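Local coordinates for protein cycloalternan-forming enzyme (Listeria monocytogenes serovar 1/2a, PDB 5F7U) that belongs to glycoside hydrolase family 31 and joins a TIM barrel to several beta-rich domains, among them a family 6 carbohydrate-binding module, at residues Y694-M699 with G813-N818; N805-Y810 with S822-T827; D900-A905 with L917-A922. The protein carries 1 engineered substitution. One frame throughout, in Å; residues are numbered along the deposited sequence. Where two conformers were deposited one is given.

Contact 1: residues Y694-M699 with G813-N818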
# COMPACT_ATOMS: atom_id res chain seq x y z
N TYR A 694 -16.96 -3.92 13.67
CA TYR A 694 -16.08 -3.54 12.57
C TYR A 694 -16.14 -4.48 11.38
O TYR A 694 -16.19 -4.02 10.24
CB TYR A 694 -14.64 -3.28 13.07
CG TYR A 694 -14.64 -1.99 13.81
CD1 TYR A 694 -14.81 -0.78 13.13
CD2 TYR A 694 -14.59 -1.97 15.21
CE1 TYR A 694 -14.91 0.42 13.82
CE2 TYR A 694 -14.68 -0.76 15.91
CZ TYR A 694 -14.84 0.42 15.21
OH TYR A 694 -14.93 1.61 15.89
N LEU A 695 -16.15 -5.79 11.63
CA LEU A 695 -16.32 -6.73 10.53
C LEU A 695 -17.66 -6.53 9.80
O LEU A 695 -17.71 -6.53 8.57
CB LEU A 695 -16.18 -8.19 10.98
CG LEU A 695 -16.42 -9.25 9.89
CD1 LEU A 695 -15.52 -9.06 8.67
CD2 LEU A 695 -16.30 -10.65 10.47
N TYR A 696 -18.75 -6.36 10.56
CA TYR A 696 -20.06 -6.15 9.92
C TYR A 696 -20.09 -4.83 9.16
O TYR A 696 -20.64 -4.77 8.06
CB TYR A 696 -21.23 -6.20 10.92
CG TYR A 696 -21.33 -7.47 11.76
CD1 TYR A 696 -20.72 -8.68 11.36
CD2 TYR A 696 -22.09 -7.47 12.93
CE1 TYR A 696 -20.82 -9.83 12.14
CE2 TYR A 696 -22.21 -8.61 13.71
CZ TYR A 696 -21.57 -9.78 13.32
OH TYR A 696 -21.69 -10.89 14.12
N THR A 697 -19.47 -3.80 9.72
CA THR A 697 -19.35 -2.52 9.00
C THR A 697 -18.64 -2.71 7.66
O THR A 697 -19.09 -2.18 6.62
CB THR A 697 -18.68 -1.41 9.86
OG1 THR A 697 -19.52 -1.16 10.99
CG2 THR A 697 -18.58 -0.11 9.07
N ARG A 698 -17.53 -3.47 7.67
CA ARG A 698 -16.80 -3.74 6.44
C ARG A 698 -17.70 -4.47 5.44
O ARG A 698 -17.71 -4.13 4.25
CB ARG A 698 -15.50 -4.54 6.72
CG ARG A 698 -14.67 -4.78 5.46
CD ARG A 698 -13.54 -5.77 5.72
NE ARG A 698 -12.71 -5.97 4.54
CZ ARG A 698 -11.77 -5.12 4.12
NH1 ARG A 698 -11.54 -3.96 4.74
NH2 ARG A 698 -11.06 -5.42 3.04
N MET A 699 -18.48 -5.44 5.91
CA MET A 699 -19.40 -6.13 5.03
C MET A 699 -20.51 -5.20 4.52
O MET A 699 -20.90 -5.29 3.36
CB MET A 699 -19.93 -7.43 5.64
CG MET A 699 -18.82 -8.45 5.92
SD MET A 699 -17.69 -8.83 4.56
CE MET A 699 -18.72 -9.93 3.59
N GLY A 813 -22.76 -1.61 10.89
CA GLY A 813 -22.38 -2.58 11.92
C GLY A 813 -23.38 -3.69 12.19
O GLY A 813 -23.33 -4.32 13.24
N GLN A 814 -24.29 -3.93 11.24
CA GLN A 814 -25.28 -5.01 11.34
C GLN A 814 -24.97 -6.08 10.30
O GLN A 814 -24.75 -5.76 9.13
CB GLN A 814 -26.70 -4.45 11.19
CG GLN A 814 -27.01 -3.42 12.26
CD GLN A 814 -28.38 -2.82 12.15
OE1 GLN A 814 -28.85 -2.50 11.05
NE2 GLN A 814 -29.03 -2.64 13.29
N ASN A 815 -24.96 -7.33 10.75
CA ASN A 815 -24.44 -8.47 9.99
C ASN A 815 -25.28 -8.83 8.76
O ASN A 815 -26.43 -9.25 8.90
CB ASN A 815 -24.34 -9.68 10.94
CG ASN A 815 -23.60 -10.86 10.34
OD1 ASN A 815 -23.01 -10.78 9.27
ND2 ASN A 815 -23.63 -11.98 11.05
N VAL A 816 -24.69 -8.66 7.58
CA VAL A 816 -25.33 -9.10 6.32
C VAL A 816 -24.81 -10.45 5.80
O VAL A 816 -25.20 -10.92 4.73
CB VAL A 816 -25.20 -8.02 5.19
CG1 VAL A 816 -26.04 -6.81 5.53
CG2 VAL A 816 -23.74 -7.64 4.93
N GLY A 817 -23.90 -11.06 6.55
CA GLY A 817 -23.41 -12.40 6.22
C GLY A 817 -22.35 -12.30 5.13
O GLY A 817 -21.88 -11.21 4.80
N ASN A 818 -21.99 -13.44 4.57
CA ASN A 818 -20.93 -13.49 3.56
C ASN A 818 -21.36 -14.09 2.23
O ASN A 818 -20.52 -14.56 1.47
CB ASN A 818 -19.66 -14.20 4.11
CG ASN A 818 -19.89 -15.68 4.43
OD1 ASN A 818 -20.98 -16.22 4.22
ND2 ASN A 818 -18.85 -16.33 4.93
O HOH W 1 -22.51 -6.82 7.79
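Tyr696 and Asn815 stack face to face across this contact: the planes of the phenol ring and the side-chain amide are only 2° apart. Asn815 CB sits over the middle of the ring, 3.5 Å from its centroid, in a CH-pi contact, and the amide runs on from there over the CE1 side, where Asn815 CG comes within 3.5 Å of Tyr696 CE1. With CG anti to the backbone N (chi1 -170°), the amide is laid along the ring. Its rotation is held by an Asx turn, in which Gly817 N donates to Asn815 OD1 at 2.9 Å from above the carbonyl plane. At the ring edge, Gly813 O lies in plane, 3.4 Å from Tyr696 CD2.

The apolar part is smaller. Met699 CB packs on Val816 CG2 at 3.9 Å, and the chain, bent at chi2 and chi3, carries Met699 CE to 3.6 Å from Gly817 O.

No direct hydrogen bond joins the two segments; their polar link is a water. It accepts from Val816 N and lies 2.8 Å from both Tyr696 O and Gln814 O, so helix and loop share one solvent molecule. Thr697 OG1, although close to Gly813 N, bonds to Lys693 O instead.

The helix 687-700 borders the TIM barrel, and the loop between strands 801-806 and 825-830 lies along it. Asn700 extends the seam, its side chain bonding to Gly813 N and Gln814 O, while Tyr696 OH and Asn818 ND2 reach the backbone of Asp391 and Ala394.

Contact 2: residues N805-Y810 with S822-T827. With MG (magnesium ion), chain K.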
# COMPACT_ATOMS: atom_id res chain seq x y z
N ASN A 805 -24.40 -2.54 1.62
CA ASN A 805 -25.25 -3.72 1.73
C ASN A 805 -25.73 -3.77 3.17
O ASN A 805 -24.94 -4.09 4.06
CB ASN A 805 -24.47 -4.98 1.35
CG ASN A 805 -25.35 -6.22 1.34
OD1 ASN A 805 -26.56 -6.12 1.19
ND2 ASN A 805 -24.74 -7.39 1.49
N MET A 806 -27.01 -3.45 3.39
CA MET A 806 -27.57 -3.28 4.75
C MET A 806 -28.62 -4.33 5.08
O MET A 806 -29.24 -4.90 4.18
CB MET A 806 -28.22 -1.89 4.90
CG MET A 806 -27.29 -0.72 4.59
SD MET A 806 -25.89 -0.57 5.71
CE MET A 806 -26.40 0.84 6.70
N THR A 807 -28.83 -4.57 6.37
CA THR A 807 -29.95 -5.40 6.84
C THR A 807 -31.20 -4.53 6.89
O THR A 807 -31.14 -3.32 6.63
CB THR A 807 -29.71 -5.93 8.27
OG1 THR A 807 -29.76 -4.83 9.19
CG2 THR A 807 -28.37 -6.65 8.38
N ASP A 808 -32.34 -5.12 7.26
CA ASP A 808 -33.54 -4.33 7.52
C ASP A 808 -33.40 -3.32 8.67
O ASP A 808 -34.29 -2.49 8.89
CB ASP A 808 -34.74 -5.24 7.79
CG ASP A 808 -35.31 -5.86 6.53
OD1 ASP A 808 -34.82 -5.58 5.42
OD2 ASP A 808 -36.28 -6.63 6.64
N GLY A 809 -32.33 -3.43 9.44
CA GLY A 809 -32.03 -2.48 10.51
C GLY A 809 -31.45 -1.17 9.99
O GLY A 809 -31.56 -0.13 10.64
N TYR A 810 -30.81 -1.23 8.83
CA TYR A 810 -30.29 -0.04 8.13
C TYR A 810 -29.25 0.80 8.92
O TYR A 810 -29.06 1.98 8.64
CB TYR A 810 -31.46 0.84 7.64
CG TYR A 810 -32.12 0.33 6.38
CD1 TYR A 810 -31.50 0.49 5.13
CD2 TYR A 810 -33.36 -0.30 6.41
CE1 TYR A 810 -32.09 0.04 3.96
CE2 TYR A 810 -33.97 -0.76 5.24
CZ TYR A 810 -33.33 -0.58 4.03
OH TYR A 810 -33.94 -1.03 2.87
N SER A 822 -25.63 -12.15 -3.67
CA SER A 822 -26.80 -11.25 -3.57
C SER A 822 -26.57 -10.18 -2.52
O SER A 822 -25.72 -10.32 -1.65
CB SER A 822 -28.07 -12.05 -3.21
OG SER A 822 -27.95 -12.60 -1.91
N TYR A 823 -27.34 -9.09 -2.61
CA TYR A 823 -27.39 -8.10 -1.55
C TYR A 823 -28.58 -8.40 -0.66
O TYR A 823 -29.55 -9.04 -1.09
CB TYR A 823 -27.56 -6.68 -2.10
CG TYR A 823 -26.55 -6.29 -3.17
CD1 TYR A 823 -25.20 -6.11 -2.85
CD2 TYR A 823 -26.94 -6.10 -4.49
CE1 TYR A 823 -24.27 -5.76 -3.83
CE2 TYR A 823 -26.02 -5.74 -5.48
CZ TYR A 823 -24.69 -5.57 -5.14
OH TYR A 823 -23.75 -5.24 -6.10
N ASP A 824 -28.52 -7.90 0.57
CA ASP A 824 -29.68 -7.88 1.43
C ASP A 824 -30.50 -6.65 0.98
O ASP A 824 -31.33 -6.78 0.07
CB ASP A 824 -29.26 -7.87 2.91
CG ASP A 824 -30.42 -8.05 3.88
OD1 ASP A 824 -31.60 -7.94 3.47
OD2 ASP A 824 -30.15 -8.28 5.07
N ASN A 825 -30.21 -5.48 1.56
CA ASN A 825 -30.77 -4.20 1.09
C ASN A 825 -29.68 -3.34 0.47
O ASN A 825 -28.84 -2.75 1.19
CB ASN A 825 -31.45 -3.42 2.22
CG ASN A 825 -32.61 -4.17 2.84
OD1 ASN A 825 -33.40 -4.80 2.13
ND2 ASN A 825 -32.74 -4.09 4.15
N LEU A 826 -29.65 -3.27 -0.86
CA LEU A 826 -28.66 -2.42 -1.53
C LEU A 826 -29.05 -0.97 -1.26
O LEU A 826 -30.20 -0.57 -1.53
CB LEU A 826 -28.60 -2.71 -3.02
CG LEU A 826 -27.71 -1.87 -3.92
CD1 LEU A 826 -26.24 -2.05 -3.56
CD2 LEU A 826 -27.97 -2.30 -5.36
N THR A 827 -28.09 -0.21 -0.74
CA THR A 827 -28.32 1.10 -0.15
C THR A 827 -27.26 2.07 -0.66
O THR A 827 -26.13 1.66 -0.88
CB THR A 827 -28.29 1.02 1.39
OG1 THR A 827 -29.30 0.10 1.83
CG2 THR A 827 -28.57 2.38 2.06
MG MG K . -31.61 -8.36 -1.44
O HOH W 2 -25.85 -9.95 1.49
O HOH W 3 -32.49 -7.88 6.94
O HOH W 4 -34.90 -7.20 2.93
O HOH W 5 -31.30 -7.09 -3.12
O HOH W 6 -34.02 -7.54 -1.90
O HOH W 7 -31.55 -10.22 -3.02
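Asn825 and Asp808 meet with amide and carboxylate almost coplanar, 4° apart, and one nearly straight bond joins them: Asn825 ND2 donates in its own amide plane to the anti lone pair of Asp808 OD1 at 2.9 Å. A weak bond from the same nitrogen to Thr807 O ties it also to the turn formed by Thr807 to Tyr810, itself braced by the ST turn of Thr807. The Tyr810 ring is turned within 8° of the Asn825 amide plane and brings its OH to 3.4 Å from Asn825 CG; that hydroxyl bonds to Thr875. Thr827 OG1 comes up at the ring edge and donates to Asn825 O, from the face opposite to that used by Met806 N.

Asn805 and Leu826 point to the sheet face opposite that of Met806 and Asn825. Asn805 extends its amide with CG anti to the backbone N (chi1 -176°), and OD1 takes the hydrogen of Asp824 N at 2.7 Å, in plane and on a lone pair. Asn805 ND2 reaches Ser822 O through a water. Asp824 turns its carboxylate toward Thr807, where a second water links OD2 to Asp808 N. The backbone held this way offers Tyr823 O and Asp824 O, each at 2.2 Å, to a magnesium ion that three waters also bind.

Met806 and Asn825 form an antiparallel hydrogen-bonded pair. Strand 801-806 is an outermost strand of the mixed sheet within this chain; the other neighbour of 825-830 is the parallel strand 874-879. Tyr823 and Leu826 pack on Phe840 of strand 835-842, and Tyr810 rests on helix 899-904.

Contact 3: residues D900-A905 with L917-A922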
# COMPACT_ATOMS: atom_id res chain seq x y z
N ASP A 900 -40.43 -0.53 10.35
CA ASP A 900 -41.24 -1.71 9.98
C ASP A 900 -42.05 -1.49 8.70
O ASP A 900 -42.01 -2.32 7.79
CB ASP A 900 -42.19 -2.13 11.11
CG ASP A 900 -41.50 -2.89 12.23
OD1 ASP A 900 -40.26 -3.10 12.17
OD2 ASP A 900 -42.20 -3.28 13.19
N ALA A 901 -42.76 -0.36 8.64
CA ALA A 901 -43.61 0.01 7.51
C ALA A 901 -42.75 0.22 6.27
O ALA A 901 -43.11 -0.23 5.17
CB ALA A 901 -44.41 1.26 7.82
N PHE A 902 -41.61 0.89 6.46
CA PHE A 902 -40.63 1.09 5.40
C PHE A 902 -40.15 -0.21 4.79
O PHE A 902 -40.05 -0.33 3.56
CB PHE A 902 -39.44 1.91 5.89
CG PHE A 902 -38.46 2.23 4.80
CD1 PHE A 902 -38.75 3.22 3.86
CD2 PHE A 902 -37.25 1.53 4.68
CE1 PHE A 902 -37.85 3.52 2.84
CE2 PHE A 902 -36.37 1.80 3.66
CZ PHE A 902 -36.66 2.81 2.74
N ASN A 903 -39.82 -1.17 5.65
CA ASN A 903 -39.35 -2.48 5.20
C ASN A 903 -40.42 -3.24 4.40
O ASN A 903 -40.11 -3.86 3.38
CB ASN A 903 -38.81 -3.28 6.38
CG ASN A 903 -37.40 -2.83 6.79
OD1 ASN A 903 -36.57 -2.56 5.93
ND2 ASN A 903 -37.15 -2.74 8.08
N GLU A 904 -41.67 -3.15 4.85
CA GLU A 904 -42.82 -3.79 4.18
C GLU A 904 -43.22 -3.14 2.83
O GLU A 904 -43.70 -3.83 1.93
CB GLU A 904 -44.00 -3.91 5.15
CG GLU A 904 -43.80 -5.02 6.18
CD GLU A 904 -44.82 -5.03 7.31
OE1 GLU A 904 -44.65 -4.27 8.31
OE2 GLU A 904 -45.78 -5.83 7.22
N ALA A 905 -42.99 -1.84 2.69
CA ALA A 905 -43.31 -1.07 1.47
C ALA A 905 -42.55 -1.51 0.22
O ALA A 905 -41.39 -1.92 0.31
CB ALA A 905 -43.08 0.41 1.72
N LEU A 917 -31.06 11.18 8.35
CA LEU A 917 -31.03 10.57 7.03
C LEU A 917 -32.44 10.31 6.54
O LEU A 917 -33.25 9.75 7.27
CB LEU A 917 -30.29 9.23 7.07
CG LEU A 917 -28.79 9.27 7.41
CD1 LEU A 917 -28.32 7.85 7.62
CD2 LEU A 917 -28.01 9.93 6.28
N THR A 918 -32.70 10.73 5.30
CA THR A 918 -33.93 10.36 4.59
C THR A 918 -33.73 9.06 3.81
O THR A 918 -32.90 8.99 2.90
CB THR A 918 -34.38 11.46 3.62
OG1 THR A 918 -34.48 12.70 4.32
CG2 THR A 918 -35.77 11.10 3.06
N TYR A 919 -34.52 8.04 4.14
CA TYR A 919 -34.48 6.78 3.40
C TYR A 919 -35.48 6.86 2.26
O TYR A 919 -36.62 7.29 2.49
CB TYR A 919 -34.88 5.58 4.28
CG TYR A 919 -34.02 5.23 5.49
CD1 TYR A 919 -33.13 6.15 6.07
CD2 TYR A 919 -34.18 3.99 6.11
CE1 TYR A 919 -32.39 5.82 7.20
CE2 TYR A 919 -33.45 3.66 7.25
CZ TYR A 919 -32.57 4.58 7.78
OH TYR A 919 -31.85 4.26 8.91
N VAL A 920 -35.08 6.46 1.06
CA VAL A 920 -36.00 6.41 -0.10
C VAL A 920 -35.87 5.04 -0.78
O VAL A 920 -34.79 4.70 -1.27
CB VAL A 920 -35.74 7.54 -1.13
CG1 VAL A 920 -36.73 7.46 -2.30
CG2 VAL A 920 -35.84 8.92 -0.48
N LYS A 921 -36.96 4.28 -0.79
CA LYS A 921 -36.97 2.98 -1.46
C LYS A 921 -37.55 3.11 -2.86
O LYS A 921 -38.67 3.61 -3.03
CB LYS A 921 -37.79 1.96 -0.65
CG LYS A 921 -37.78 0.55 -1.24
CD LYS A 921 -38.58 -0.39 -0.34
CE LYS A 921 -37.81 -0.80 0.90
NZ LYS A 921 -38.52 -1.89 1.64
N ALA A 922 -36.77 2.68 -3.85
CA ALA A 922 -37.21 2.59 -5.25
C ALA A 922 -37.23 1.13 -5.65
O ALA A 922 -36.33 0.37 -5.30
CB ALA A 922 -36.27 3.36 -6.17
O HOH W 8 -36.18 -2.54 3.13
O HOH W 9 -39.61 -4.00 -0.16
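Helix 900-904 runs beside strand 917-922 in roughly the same direction, the two short axes inclined at 22° and approaching to 9.9 Å; Phe902 and Lys921 are the closest pair along the backbones. The space between is filled by Phe902, whose chi1 of -176° swings the ring from the helix down to the strand.

That ring is sandwiched. Over one face comes Tyr919, its edge directed at Phe902 in a T-shaped pair with planes at 75°, while Tyr919 CB packs off-centre at 3.6 Å from Phe902 CZ. Over the opposite face runs the aliphatic part of Lys921, with CE offset toward the rim and NZ in a cation-pi position 5.0 Å from the ring centroid.

The lysine chain starts extended and bends at chi3, which brings the ammonium beneath the end of the helix. There NZ meets Phe902 O at 2.9 Å, Ala905 O at 3.2 Å and two waters, four acceptors among which its three protons must be shared. One water, 2.8 Å from both NZ and Asn903 OD1, bridges them; the other connects NZ to Ala905 O. Asn903 ND2 bonds to Asp808 O. Glu873 lies at the range of a long, weak ion pair with NZ. Bound to carbonyls at the helix C terminus, the positive charge would be favoured by the helix dipole.

Here a short helix packs on a mixed sheet, with Phe902 as the buried filler and Lys921 NZ binding carbonyls at the helix's C-terminal end. The helix covers one side of the sheet, and strand 929-934 of a second sheet packs against the other side through Val920, as in a beta sandwich.

From the N terminus, the chain first supplies the helix 694-699, which waits for 813-818 across 113 residues and closes contact 1. Within that long excursion, 805-810 opens contact 2, which closes only at 822-827, so contacts 1 and 2 cross. They also touch, Val816 packing on Asn805 and Gln814 on Thr807, so the loop 807-824 is secured both to the barrel-side helix and to its own sheet. Contact 3 follows in series as a short closure of 11 residues. It shares that sheet with contact 2, and Asn903 ND2 probably bonds to Asp808 O, while Tyr810 packs against Phe902 and Tyr919. Together the three run from the barrel's flank across the sheet to its covering helix.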